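Local coordinates for lipolytic protein G-D-S-L family (PDB 4RW0), which probably hydrolyses ester bonds of lipids or other acyl substrates, as a GDSL-like lipase/acylhydrolase of the SGNH hydrolase clan, at residues 10-15 with 163-168. Residues are numbered along the deposited sequence; the frame is centred on the assembly and turned at random.
Sequences GDSITR and EVHPNE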
loop_
_atom_site.group_PDB
_atom_site.type_symbol
_atom_site.label_atom_id
_atom_site.label_comp_id
_atom_site.label_asym_id
_atom_site.label_seq_id
_atom_site.Cartn_x
_atom_site.Cartn_y
_atom_site.Cartn_z
ATOM N N GLY A 10 2.456 -4.812 -3.596
ATOM C CA GLY A 10 1.047 -4.874 -3.267
ATOM C C GLY A 10 0.182 -5.453 -4.365
ATOM O O GLY A 10 0.659 -6.188 -5.209
ATOM N N ASP A 11 -1.106 -5.119 -4.336
ATOM C CA ASP A 11 -2.026 -5.677 -5.222
ATOM C C ASP A 11 -2.411 -4.647 -6.354
ATOM O O ASP A 11 -1.636 -3.796 -6.728
ATOM C CB ASP A 11 -3.192 -6.223 -4.443
ATOM C CG ASP A 11 -3.972 -5.108 -3.682
ATOM O OD1 ASP A 11 -3.807 -3.869 -4.005
ATOM O OD2 ASP A 11 -4.620 -5.487 -2.663
ATOM N N SER A 12 -3.605 -4.740 -6.875
ATOM C CA SER A 12 -3.996 -3.860 -7.999
ATOM C C SER A 12 -4.133 -2.408 -7.607
ATOM O O SER A 12 -3.999 -1.533 -8.436
ATOM C CB SER A 12 -5.259 -4.415 -8.612
ATOM O OG SER A 12 -6.204 -4.313 -7.590
ATOM N N ILE A 13 -4.280 -2.130 -6.315
ATOM C CA ILE A 13 -4.433 -0.759 -5.841
ATOM C C ILE A 13 -3.058 -0.111 -5.694
ATOM O O ILE A 13 -2.922 1.099 -5.704
ATOM C CB ILE A 13 -5.253 -0.728 -4.519
ATOM C CG1 ILE A 13 -6.702 -1.129 -4.798
ATOM C CG2 ILE A 13 -5.256 0.648 -3.885
ATOM C CD1 ILE A 13 -7.552 -1.321 -3.560
ATOM N N THR A 14 -2.007 -0.904 -5.562
ATOM C CA THR A 14 -0.678 -0.385 -5.704
ATOM C C THR A 14 -0.241 -0.340 -7.217
ATOM O O THR A 14 0.486 0.569 -7.657
ATOM C CB THR A 14 0.287 -1.263 -4.892
ATOM O OG1 THR A 14 0.021 -1.045 -3.502
ATOM C CG2 THR A 14 1.735 -0.970 -5.220
ATOM N N ARG A 15 -0.625 -1.344 -7.981
ATOM C CA ARG A 15 -0.268 -1.396 -9.441
ATOM C C ARG A 15 -0.940 -0.183 -10.170
ATOM O O ARG A 15 -0.347 0.425 -11.039
ATOM C CB ARG A 15 -0.770 -2.672 -10.073
ATOM C CG ARG A 15 -0.004 -3.152 -11.278
ATOM C CD ARG A 15 -0.577 -2.612 -12.544
ATOM N NE ARG A 15 -1.906 -3.127 -12.910
ATOM C CZ ARG A 15 -2.685 -2.519 -13.819
ATOM N NH1 ARG A 15 -2.290 -1.417 -14.455
ATOM N NH2 ARG A 15 -3.892 -2.969 -14.086
ATOM N N GLU A 163 -16.395 -1.394 -6.103
ATOM C CA GLU A 163 -16.356 -1.816 -4.702
ATOM C C GLU A 163 -15.048 -1.587 -3.997
ATOM O O GLU A 163 -15.068 -1.369 -2.790
ATOM C CB GLU A 163 -16.826 -3.279 -4.569
ATOM C CG GLU A 163 -16.036 -4.262 -5.355
ATOM C CD GLU A 163 -16.237 -5.710 -4.872
ATOM O OE1 GLU A 163 -15.490 -6.616 -5.343
ATOM O OE2 GLU A 163 -17.067 -5.927 -3.956
ATOM N N VAL A 164 -13.899 -1.623 -4.704
ATOM C CA VAL A 164 -12.620 -1.297 -4.043
ATOM C C VAL A 164 -11.656 -0.367 -4.788
ATOM O O VAL A 164 -10.833 0.321 -4.180
ATOM C CB VAL A 164 -11.802 -2.569 -3.649
ATOM C CG1 VAL A 164 -12.571 -3.362 -2.610
ATOM C CG2 VAL A 164 -11.471 -3.446 -4.856
ATOM N N HIS A 165 -11.737 -0.360 -6.097
ATOM C CA HIS A 165 -10.730 0.373 -6.892
ATOM C C HIS A 165 -10.967 1.862 -6.945
ATOM O O HIS A 165 -12.070 2.294 -7.307
ATOM C CB HIS A 165 -10.657 -0.179 -8.307
ATOM C CG HIS A 165 -10.022 -1.520 -8.349
ATOM N ND1 HIS A 165 -10.692 -2.636 -8.773
ATOM C CD2 HIS A 165 -8.811 -1.940 -7.922
ATOM C CE1 HIS A 165 -9.912 -3.696 -8.620
ATOM N NE2 HIS A 165 -8.774 -3.297 -8.102
ATOM N N PRO A 166 -9.938 2.632 -6.591
ATOM C CA PRO A 166 -10.018 4.048 -6.794
ATOM C C PRO A 166 -10.199 4.408 -8.259
ATOM O O PRO A 166 -9.779 3.652 -9.153
ATOM C CB PRO A 166 -8.686 4.569 -6.228
ATOM C CG PRO A 166 -8.205 3.483 -5.293
ATOM C CD PRO A 166 -8.649 2.214 -5.979
ATOM N N ASN A 167 -10.868 5.521 -8.543
ATOM C CA ASN A 167 -10.791 6.132 -9.873
ATOM C C ASN A 167 -9.575 7.110 -9.897
ATOM O O ASN A 167 -8.864 7.191 -8.934
ATOM C CB ASN A 167 -12.121 6.822 -10.235
ATOM C CG ASN A 167 -12.404 8.000 -9.351
ATOM O OD1 ASN A 167 -11.497 8.615 -8.768
ATOM N ND2 ASN A 167 -13.675 8.357 -9.257
ATOM N N GLU A 168 -9.375 7.867 -10.992
ATOM C CA GLU A 168 -8.222 8.775 -11.122
ATOM C C GLU A 168 -8.171 9.792 -10.032
ATOM O O GLU A 168 -7.102 10.172 -9.593
ATOM C CB GLU A 168 -8.236 9.502 -12.458
ATOM C CG GLU A 168 -7.686 8.679 -13.650
ATOM C CD GLU A 168 -7.494 9.507 -14.919
ATOM O OE1 GLU A 168 -6.951 10.666 -14.873
ATOM O OE2 GLU A 168 -7.822 8.993 -16.021
#
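The imidazole of His165 presents its NE2 edge to Ser12 OG, which lies close to the ring plane, while one ring face is covered by Val164 of its own loop, CG2 sitting 4.0 Å above the plane and over the ring centre. Ile13 reaches the ring obliquely, its CG1 3.9 Å from His165 CD2, and outside the two segments the Tyr17 ring meets the imidazole with the planes at about 55°. The polar link is one hydrogen bond of 2.8 Å between Ser12 OG and His165 NE2, in which either atom could be the donor. Ser12 holds OG between its backbone N and carbonyl carbon (chi1 64°), a torsion that turns the hydroxyl to the ring nitrogen. Asp11 caps the start of the same helix: its OD1 accepts from Ile13 N at 2.9 Å, met on the anti side, 33° out of the carboxylate plane. Beside this polar link the contact turns apolar. With CG1 beside its backbone N and the chain then extended, Ile13 brings CD1 to 3.7 Å from Val164 O, and its CG1 packs 4.0 Å from Pro166 CD, the two side chains crossing at about a right angle. Losing the imidazole to an alanine would probably leave Ser12 OG without this ring nitrogen and take away the flat surface against which Val164 CG2 rests. Consistent with the SGNH hydrolase fold, a serine opening the short helix after strand 4-10 meets a histidine of the loop before helix 168-182; by family resemblance, Ser12 is probably the nucleophile of the GDS motif and His165 its catalytic base.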